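PDB 3D0K: putative poly(3-hydroxybutyrate) depolymerase LpqC, which probably hydrolyses ester bonds, as a putative poly(3-hydroxybutyrate) depolymerase with an alpha/beta-hydrolase-like fold. Local coordinates for residues Phe73-Leu83 with Ser277-Asp286; Asp138-Gly146 with Ala164-Ala172. One frame throughout, in Å; residues are numbered along the deposited sequence.

Contact 1: residues Phe73-Leu83 with Ser277-Asp286; sequences FWIPAADRHKL and SQVCASLWFD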
loop_
_atom_site.group_PDB
_atom_site.type_symbol
_atom_site.label_atom_id
_atom_site.label_comp_id
_atom_site.label_asym_id
_atom_site.label_seq_id
_atom_site.Cartn_x
_atom_site.Cartn_y
_atom_site.Cartn_z
ATOM N N PHE A 73 0.273 13.442 6.759
ATOM C CA PHE A 73 1.226 13.752 5.667
ATOM C C PHE A 73 0.516 14.116 4.372
ATOM O O PHE A 73 1.054 14.891 3.577
ATOM C CB PHE A 73 2.114 12.550 5.320
ATOM C CG PHE A 73 2.962 12.067 6.442
ATOM C CD1 PHE A 73 3.291 12.892 7.510
ATOM C CD2 PHE A 73 3.443 10.739 6.415
ATOM C CE1 PHE A 73 4.115 12.411 8.581
ATOM C CE2 PHE A 73 4.274 10.243 7.458
ATOM C CZ PHE A 73 4.588 11.089 8.552
ATOM N N TRP A 74 -0.677 13.543 4.149
ATOM C CA TRP A 74 -1.453 13.758 2.931
ATOM C C TRP A 74 -2.432 14.946 2.954
ATOM O O TRP A 74 -3.073 15.226 1.940
ATOM C CB TRP A 74 -2.208 12.483 2.547
ATOM C CG TRP A 74 -1.290 11.449 1.926
ATOM C CD1 TRP A 74 -0.397 10.597 2.581
ATOM C CD2 TRP A 74 -1.120 11.230 0.540
ATOM N NE1 TRP A 74 0.280 9.808 1.645
ATOM C CE2 TRP A 74 -0.142 10.192 0.388
ATOM C CE3 TRP A 74 -1.742 11.768 -0.615
ATOM C CZ2 TRP A 74 0.235 9.706 -0.872
ATOM C CZ3 TRP A 74 -1.359 11.284 -1.870
ATOM C CH2 TRP A 74 -0.371 10.258 -1.979
ATOM N N ILE A 75 -2.569 15.616 4.097
ATOM C CA ILE A 75 -3.466 16.783 4.188
ATOM C C ILE A 75 -3.222 17.907 3.139
ATOM O O ILE A 75 -4.166 18.347 2.456
ATOM C CB ILE A 75 -3.584 17.316 5.631
ATOM C CG1 ILE A 75 -4.393 16.292 6.495
ATOM C CG2 ILE A 75 -4.288 18.717 5.650
ATOM C CD1 ILE A 75 -4.312 16.625 8.023
ATOM N N PRO A 76 -1.982 18.392 3.008
ATOM C CA PRO A 76 -1.809 19.469 2.031
ATOM C C PRO A 76 -2.203 19.081 0.598
ATOM O O PRO A 76 -2.872 19.862 -0.079
ATOM C CB PRO A 76 -0.310 19.806 2.148
ATOM C CG PRO A 76 0.057 19.316 3.561
ATOM C CD PRO A 76 -0.711 18.059 3.702
ATOM N N ALA A 77 -1.836 17.876 0.161
ATOM C CA ALA A 77 -2.264 17.385 -1.159
ATOM C C ALA A 77 -3.816 17.235 -1.230
ATOM O O ALA A 77 -4.419 17.533 -2.269
ATOM C CB ALA A 77 -1.534 16.033 -1.510
ATOM N N ALA A 78 -4.448 16.775 -0.133
ATOM C CA ALA A 78 -5.918 16.581 -0.102
ATOM C C ALA A 78 -6.591 17.923 -0.207
ATOM O O ALA A 78 -7.601 18.068 -0.889
ATOM C CB ALA A 78 -6.365 15.884 1.199
ATOM N N ASP A 79 -6.035 18.921 0.471
ATOM C CA ASP A 79 -6.650 20.279 0.427
ATOM C C ASP A 79 -6.533 20.878 -0.977
ATOM O O ASP A 79 -7.467 21.545 -1.457
ATOM C CB ASP A 79 -5.923 21.193 1.403
ATOM C CG ASP A 79 -6.295 20.911 2.842
ATOM O OD1 ASP A 79 -7.326 20.251 3.089
ATOM O OD2 ASP A 79 -5.548 21.350 3.745
ATOM N N ARG A 80 -5.374 20.684 -1.620
ATOM C CA ARG A 80 -5.122 21.250 -2.975
ATOM C C ARG A 80 -5.971 20.526 -4.058
ATOM O O ARG A 80 -6.672 21.140 -4.872
ATOM C CB ARG A 80 -3.615 21.171 -3.285
ATOM C CG ARG A 80 -3.197 21.733 -4.645
ATOM C CD ARG A 80 -1.812 22.408 -4.545
ATOM N NE ARG A 80 -1.161 22.562 -5.855
ATOM C CZ ARG A 80 -0.282 21.696 -6.372
ATOM N NH1 ARG A 80 0.103 20.610 -5.697
ATOM N NH2 ARG A 80 0.235 21.933 -7.566
ATOM N N HIS A 81 -5.962 19.205 -4.009
ATOM C CA HIS A 81 -6.590 18.404 -5.034
ATOM C C HIS A 81 -7.962 17.875 -4.706
ATOM O O HIS A 81 -8.574 17.239 -5.578
ATOM C CB HIS A 81 -5.654 17.256 -5.449
ATOM C CG HIS A 81 -4.324 17.724 -5.925
ATOM N ND1 HIS A 81 -4.166 18.381 -7.124
ATOM C CD2 HIS A 81 -3.098 17.664 -5.359
ATOM C CE1 HIS A 81 -2.898 18.705 -7.275
ATOM N NE2 HIS A 81 -2.223 18.262 -6.232
ATOM N N LYS A 82 -8.455 18.138 -3.480
ATOM C CA LYS A 82 -9.782 17.640 -3.017
ATOM C C LYS A 82 -9.811 16.095 -3.046
ATOM O O LYS A 82 -10.598 15.490 -3.741
ATOM C CB LYS A 82 -10.921 18.255 -3.821
ATOM C CG LYS A 82 -10.897 19.810 -3.866
ATOM C CD LYS A 82 -10.741 20.367 -2.476
ATOM C CE LYS A 82 -10.733 21.908 -2.500
ATOM N NZ LYS A 82 -9.974 22.380 -1.301
ATOM N N LEU A 83 -8.931 15.490 -2.273
ATOM C CA LEU A 83 -8.846 14.048 -2.195
ATOM C C LEU A 83 -9.416 13.613 -0.866
ATOM O O LEU A 83 -9.122 14.247 0.145
ATOM C CB LEU A 83 -7.364 13.631 -2.174
ATOM C CG LEU A 83 -6.490 14.320 -3.242
ATOM C CD1 LEU A 83 -5.018 14.027 -2.997
ATOM C CD2 LEU A 83 -6.950 13.855 -4.632
ATOM N N SER A 277 5.383 10.446 0.564
ATOM C CA SER A 277 3.972 10.808 0.399
ATOM C C SER A 277 3.787 12.043 -0.510
ATOM O O SER A 277 2.937 12.030 -1.402
ATOM C CB SER A 277 3.272 11.051 1.755
ATOM O OG SER A 277 3.211 9.862 2.521
ATOM N N GLN A 278 4.541 13.104 -0.269
ATOM C CA GLN A 278 4.376 14.334 -1.029
ATOM C C GLN A 278 4.894 14.200 -2.471
ATOM O O GLN A 278 4.355 14.804 -3.407
ATOM C CB GLN A 278 5.044 15.493 -0.275
ATOM C CG GLN A 278 4.488 15.672 1.137
ATOM C CD GLN A 278 4.358 17.119 1.544
ATOM O OE1 GLN A 278 5.355 17.842 1.683
ATOM N NE2 GLN A 278 3.107 17.562 1.754
ATOM N N VAL A 279 5.923 13.383 -2.647
ATOM C CA VAL A 279 6.418 13.066 -3.986
ATOM C C VAL A 279 5.389 12.277 -4.764
ATOM O O VAL A 279 5.173 12.517 -5.923
ATOM C CB VAL A 279 7.752 12.327 -3.887
ATOM C CG1 VAL A 279 8.139 11.653 -5.207
ATOM C CG2 VAL A 279 8.833 13.301 -3.343
ATOM N N CYS A 280 4.804 11.268 -4.121
ATOM C CA CYS A 280 3.756 10.452 -4.737
ATOM C C CYS A 280 2.529 11.263 -5.180
ATOM O O CYS A 280 1.986 11.029 -6.264
ATOM C CB CYS A 280 3.345 9.315 -3.784
ATOM S SG CYS A 280 2.272 8.117 -4.659
ATOM N N ALA A 281 2.114 12.197 -4.319
ATOM C CA ALA A 281 1.012 13.117 -4.581
ATOM C C ALA A 281 1.349 13.991 -5.761
ATOM O O ALA A 281 0.479 14.261 -6.586
ATOM C CB ALA A 281 0.745 13.957 -3.380
ATOM N N SER A 282 2.606 14.454 -5.822
ATOM C CA SER A 282 3.052 15.267 -6.948
ATOM C C SER A 282 3.001 14.478 -8.269
ATOM O O SER A 282 2.570 14.990 -9.285
ATOM C CB SER A 282 4.494 15.788 -6.709
ATOM O OG SER A 282 4.906 16.625 -7.798
ATOM N N LEU A 283 3.456 13.231 -8.248
ATOM C CA LEU A 283 3.505 12.438 -9.444
ATOM C C LEU A 283 2.080 12.133 -9.937
ATOM O O LEU A 283 1.804 12.225 -11.137
ATOM C CB LEU A 283 4.280 11.137 -9.178
ATOM C CG LEU A 283 5.782 11.284 -9.107
ATOM C CD1 LEU A 283 6.344 10.010 -8.411
ATOM C CD2 LEU A 283 6.392 11.584 -10.536
ATOM N N TRP A 284 1.176 11.824 -9.001
ATOM C CA TRP A 284 -0.188 11.429 -9.318
ATOM C C TRP A 284 -1.065 12.612 -9.670
ATOM O O TRP A 284 -1.905 12.535 -10.567
ATOM C CB TRP A 284 -0.826 10.748 -8.094
ATOM C CG TRP A 284 -0.495 9.308 -7.936
ATOM C CD1 TRP A 284 0.037 8.460 -8.889
ATOM C CD2 TRP A 284 -0.728 8.522 -6.777
ATOM N NE1 TRP A 284 0.162 7.189 -8.361
ATOM C CE2 TRP A 284 -0.312 7.197 -7.071
ATOM C CE3 TRP A 284 -1.274 8.801 -5.497
ATOM C CZ2 TRP A 284 -0.463 6.139 -6.149
ATOM C CZ3 TRP A 284 -1.349 7.744 -4.556
ATOM C CH2 TRP A 284 -0.970 6.440 -4.897
ATOM N N PHE A 285 -0.932 13.688 -8.927
ATOM C CA PHE A 285 -1.896 14.768 -9.094
ATOM C C PHE A 285 -1.379 16.030 -9.719
ATOM O O PHE A 285 -2.160 16.781 -10.268
ATOM C CB PHE A 285 -2.624 15.040 -7.794
ATOM C CG PHE A 285 -3.303 13.823 -7.258
ATOM C CD1 PHE A 285 -4.374 13.234 -7.949
ATOM C CD2 PHE A 285 -2.818 13.204 -6.122
ATOM C CE1 PHE A 285 -4.972 12.076 -7.483
ATOM C CE2 PHE A 285 -3.419 12.021 -5.629
ATOM C CZ PHE A 285 -4.506 11.453 -6.306
ATOM N N ASP A 286 -0.070 16.264 -9.643
ATOM C CA ASP A 286 0.558 17.330 -10.457
ATOM C C ASP A 286 1.205 16.826 -11.746
ATOM O O ASP A 286 1.666 17.630 -12.568
ATOM C CB ASP A 286 1.617 18.074 -9.652
ATOM C CG ASP A 286 1.026 18.896 -8.544
ATOM O OD1 ASP A 286 -0.198 19.106 -8.570
ATOM O OD2 ASP A 286 1.791 19.379 -7.678
HETATM O O HOH W 1 0.428 16.225 1.211
HETATM O O HOH W 2 0.739 17.589 -5.290
#
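The indole of Trp74 packs against helix 277-286, its CZ3 3.7 Å from Ala281 CB, while Ser277 O lies over one of its faces. Its CH2 meets Trp284 CZ3, also at 3.7 Å. Two nearly parallel helices, 75-81 and 277-286, meet on one side of the central sheet of an alpha/beta-hydrolase-like sandwich, their axes 23° apart. Small residues suit the line of contact: Ala77 CB and Ala281 CB touch directly at 3.6 Å. Toward the C-terminal ends of the helices the packing passes to His81, Leu83 and Phe285. Phe285 CB sits over the centre of the His81 ring, 3.5 Å from its centroid, and Arg80 CG covers the ring's opposite face. The Phe285 ring in turn receives Leu83 CD2 on one face and Trp284 CB on the other, a greasy layer that reaches down to Val57 of the sheet. Water 1 bridges the segments, donating to Phe73 O and accepting from Ala77 N and Gln278 NE2. Arg80 swings its CG away from its own backbone N (chi1 -179°) and, bent at the next bond, carries the guanidinium to Asp286. Their salt bridge runs from Arg80 NH1 to Asp286 OD2 at 2.9 Å, using the syn lone pair and lying in the guanidinium plane.

Contact 2: residues Asp138-Gly146 with Ala164-Ala172; sequences DCEQVYLFG and APFHAVTAA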
loop_
_atom_site.group_PDB
_atom_site.type_symbol
_atom_site.label_atom_id
_atom_site.label_comp_id
_atom_site.label_asym_id
_atom_site.label_seq_id
_atom_site.Cartn_x
_atom_site.Cartn_y
_atom_site.Cartn_z
ATOM N N ASP A 138 -17.691 7.857 -5.020
ATOM C CA ASP A 138 -18.035 6.783 -5.939
ATOM C C ASP A 138 -16.914 5.773 -6.198
ATOM O O ASP A 138 -17.187 4.704 -6.729
ATOM C CB ASP A 138 -18.731 7.235 -7.214
ATOM C CG ASP A 138 -18.021 8.324 -7.890
ATOM O OD1 ASP A 138 -18.727 9.271 -8.371
ATOM O OD2 ASP A 138 -16.761 8.223 -7.936
ATOM N N CYS A 139 -15.692 6.087 -5.754
ATOM C CA CYS A 139 -14.566 5.141 -5.811
ATOM C C CYS A 139 -14.265 4.648 -7.242
ATOM O O CYS A 139 -13.867 3.503 -7.450
ATOM C CB CYS A 139 -14.774 3.976 -4.836
ATOM S SG CYS A 139 -14.799 4.507 -3.120
ATOM N N GLU A 140 -14.470 5.535 -8.214
ATOM C CA GLU A 140 -14.082 5.313 -9.596
ATOM C C GLU A 140 -12.583 5.445 -9.711
ATOM O O GLU A 140 -11.965 4.685 -10.423
ATOM C CB GLU A 140 -14.685 6.398 -10.494
ATOM C CG GLU A 140 -15.141 5.915 -11.876
ATOM C CD GLU A 140 -16.520 5.271 -11.816
ATOM O OE1 GLU A 140 -17.046 5.137 -10.686
ATOM O OE2 GLU A 140 -17.075 4.898 -12.886
ATOM N N GLN A 141 -12.004 6.451 -9.067
ATOM C CA GLN A 141 -10.545 6.595 -9.098
ATOM C C GLN A 141 -9.961 6.461 -7.703
ATOM O O GLN A 141 -9.937 7.419 -6.935
ATOM C CB GLN A 141 -10.084 7.918 -9.746
ATOM C CG GLN A 141 -11.044 8.576 -10.747
ATOM C CD GLN A 141 -11.027 10.115 -10.603
ATOM O OE1 GLN A 141 -10.147 10.792 -11.160
ATOM N NE2 GLN A 141 -11.986 10.668 -9.819
ATOM N N VAL A 142 -9.463 5.278 -7.386
ATOM C CA VAL A 142 -8.909 5.051 -6.091
ATOM C C VAL A 142 -7.410 4.867 -6.282
ATOM O O VAL A 142 -6.979 4.110 -7.129
ATOM C CB VAL A 142 -9.513 3.786 -5.434
ATOM C CG1 VAL A 142 -8.808 3.494 -4.134
ATOM C CG2 VAL A 142 -11.033 3.902 -5.245
ATOM N N TYR A 143 -6.635 5.543 -5.454
ATOM C CA TYR A 143 -5.186 5.477 -5.491
ATOM C C TYR A 143 -4.682 4.780 -4.215
ATOM O O TYR A 143 -5.189 5.045 -3.126
ATOM C CB TYR A 143 -4.668 6.904 -5.542
ATOM C CG TYR A 143 -4.976 7.642 -6.819
ATOM C CD1 TYR A 143 -6.268 8.179 -7.063
ATOM C CD2 TYR A 143 -3.966 7.826 -7.795
ATOM C CE1 TYR A 143 -6.516 8.884 -8.241
ATOM C CE2 TYR A 143 -4.195 8.544 -8.977
ATOM C CZ TYR A 143 -5.477 9.060 -9.186
ATOM O OH TYR A 143 -5.763 9.748 -10.323
ATOM N N LEU A 144 -3.769 3.801 -4.336
ATOM C CA LEU A 144 -3.329 3.059 -3.179
ATOM C C LEU A 144 -1.807 3.329 -3.027
ATOM O O LEU A 144 -1.035 3.114 -3.979
ATOM C CB LEU A 144 -3.564 1.574 -3.417
ATOM C CG LEU A 144 -2.940 0.639 -2.371
ATOM C CD1 LEU A 144 -3.535 0.954 -0.957
ATOM C CD2 LEU A 144 -3.212 -0.842 -2.744
ATOM N N PHE A 145 -1.418 3.845 -1.867
ATOM C CA PHE A 145 -0.010 4.179 -1.563
ATOM C C PHE A 145 0.407 3.481 -0.281
ATOM O O PHE A 145 -0.381 3.393 0.668
ATOM C CB PHE A 145 0.122 5.677 -1.375
ATOM C CG PHE A 145 1.462 6.104 -0.786
ATOM C CD1 PHE A 145 2.582 6.263 -1.602
ATOM C CD2 PHE A 145 1.582 6.321 0.569
ATOM C CE1 PHE A 145 3.783 6.684 -1.083
ATOM C CE2 PHE A 145 2.778 6.721 1.122
ATOM C CZ PHE A 145 3.898 6.917 0.291
ATOM N N GLY A 146 1.656 2.987 -0.197
ATOM C CA GLY A 146 2.112 2.412 1.038
ATOM C C GLY A 146 3.599 2.750 1.140
ATOM O O GLY A 146 4.274 2.763 0.106
ATOM N N ALA A 164 -9.450 -4.719 -9.694
ATOM C CA ALA A 164 -10.569 -3.854 -10.125
ATOM C C ALA A 164 -10.806 -2.560 -9.309
ATOM O O ALA A 164 -11.064 -1.508 -9.918
ATOM C CB ALA A 164 -11.934 -4.688 -10.350
ATOM N N PRO A 165 -10.698 -2.608 -7.957
ATOM C CA PRO A 165 -10.942 -1.383 -7.202
ATOM C C PRO A 165 -9.893 -0.257 -7.417
ATOM O O PRO A 165 -10.176 0.880 -7.063
ATOM C CB PRO A 165 -10.895 -1.866 -5.747
ATOM C CG PRO A 165 -11.167 -3.355 -5.821
ATOM C CD PRO A 165 -10.446 -3.747 -7.050
ATOM N N PHE A 166 -8.718 -0.567 -7.967
ATOM C CA PHE A 166 -7.588 0.356 -7.923
ATOM C C PHE A 166 -7.206 0.956 -9.269
ATOM O O PHE A 166 -6.879 0.230 -10.219
ATOM C CB PHE A 166 -6.362 -0.333 -7.288
ATOM C CG PHE A 166 -6.694 -1.021 -5.991
ATOM C CD1 PHE A 166 -6.881 -2.417 -5.950
ATOM C CD2 PHE A 166 -6.885 -0.273 -4.840
ATOM C CE1 PHE A 166 -7.206 -3.044 -4.756
ATOM C CE2 PHE A 166 -7.235 -0.879 -3.618
ATOM C CZ PHE A 166 -7.386 -2.280 -3.576
ATOM N N HIS A 167 -7.260 2.281 -9.337
ATOM C CA HIS A 167 -6.831 3.043 -10.529
ATOM C C HIS A 167 -5.297 3.234 -10.667
ATOM O O HIS A 167 -4.733 3.238 -11.784
ATOM C CB HIS A 167 -7.498 4.404 -10.482
ATOM C CG HIS A 167 -7.051 5.335 -11.559
ATOM N ND1 HIS A 167 -7.451 5.199 -12.874
ATOM C CD2 HIS A 167 -6.234 6.419 -11.516
ATOM C CE1 HIS A 167 -6.899 6.163 -13.596
ATOM N NE2 HIS A 167 -6.153 6.912 -12.793
ATOM N N ALA A 168 -4.628 3.393 -9.533
ATOM C CA ALA A 168 -3.167 3.575 -9.498
ATOM C C ALA A 168 -2.673 3.041 -8.186
ATOM O O ALA A 168 -3.380 3.132 -7.164
ATOM C CB ALA A 168 -2.792 5.069 -9.623
ATOM N N VAL A 169 -1.444 2.503 -8.181
ATOM C CA VAL A 169 -0.862 1.848 -7.023
ATOM C C VAL A 169 0.652 2.141 -7.025
ATOM O O VAL A 169 1.336 1.988 -8.042
ATOM C CB VAL A 169 -1.062 0.302 -7.022
ATOM C CG1 VAL A 169 -0.372 -0.340 -5.768
ATOM C CG2 VAL A 169 -2.598 -0.048 -7.069
ATOM N N THR A 170 1.120 2.601 -5.884
ATOM C CA THR A 170 2.531 2.889 -5.647
ATOM C C THR A 170 3.015 2.256 -4.339
ATOM O O THR A 170 2.439 2.482 -3.266
ATOM C CB THR A 170 2.748 4.379 -5.587
ATOM O OG1 THR A 170 2.457 4.935 -6.864
ATOM C CG2 THR A 170 4.227 4.695 -5.196
ATOM N N ALA A 171 4.123 1.497 -4.425
ATOM C CA ALA A 171 4.731 0.967 -3.237
ATOM C C ALA A 171 6.056 1.696 -3.057
ATOM O O ALA A 171 6.893 1.707 -3.954
ATOM C CB ALA A 171 4.966 -0.552 -3.368
ATOM N N ALA A 172 6.216 2.366 -1.928
ATOM C CA ALA A 172 7.329 3.254 -1.766
ATOM C C ALA A 172 8.325 2.692 -0.723
ATOM O O ALA A 172 7.924 2.376 0.402
ATOM C CB ALA A 172 6.810 4.647 -1.342
HETATM O O HOH W 3 -12.694 1.191 -5.944
HETATM O O HOH W 4 -10.441 3.089 -8.863
#
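Thr170 N donates to Leu144 O at 2.9 Å in an almost straight bond (169° at the hydrogen), one rung of the parallel ladder between strands 142-146 and 168-172. Leu144 N returns a bond to Ala168 O, also 2.9 Å, and further along Gly146 N reaches Thr170 O before Ala172 N closes on Gly146 O at 2.8 Å. The alternation, with Leu144 and Gly146 each giving and accepting, is the parallel-sheet pattern. At the entrance, Val142 O takes His167 N at 2.9 Å and, weakly, Ala168 N. Beyond it water 4 donates to Glu140 O and Pro165 O and accepts from Val142 N, satisfying backbone groups where the strands part.

Side chains then divide between the two faces. Tyr143 CD2 packs on Ala168 CB at 3.5 Å, and the small alanine leaves room for the broad ring. A chi1 of 174° turns the His167 ring away from its backbone N and alongside Tyr143, where it points an edge toward the phenol face in an offset edge-to-face pair, planes at 68°. Farther along this face Phe145 CE1 meets Ala172 CB. On the other face, Leu144 CB and Val169 CG2 meet at 4.1 Å, the two branched side chains pointing the same way, and Leu144 CD2 rests over one face of Phe166 while Pro165 CB covers the opposite one.

This is the strand pair of a beta-alpha-beta unit. Gly146 begins a GxSxG sequence consistent with a nucleophile elbow. Helix 149-160 packs on Leu144 and Val169, helix 122-133 on Val142 and Phe166, and helix 273-286 on Phe145 and Thr170, while strand 56-60 bonds the far edge of strand 142-147.

Overall arrangement
From the N terminus, the chain passes strand 56-60 and enters contact 1 at residues 73-83, whose partner, 277-286, comes nearly two hundred positions later. Within that long loop, contact 2 closes a much shorter one: 138-146 meets 164-172 after a single intervening helix, 149-160. The two therefore nest without crossing. Contact 2 joins neighbouring strands in the middle of the sheet, whereas contact 1 pairs helices lying against one of its faces, placing late helix 273-286 beside early helix 75-81. Their centres are about 13 Å apart, and they touch chiefly through Trp284, whose ring packs against Tyr143, Leu144 and Thr170, and also where Ser277 meets Phe145.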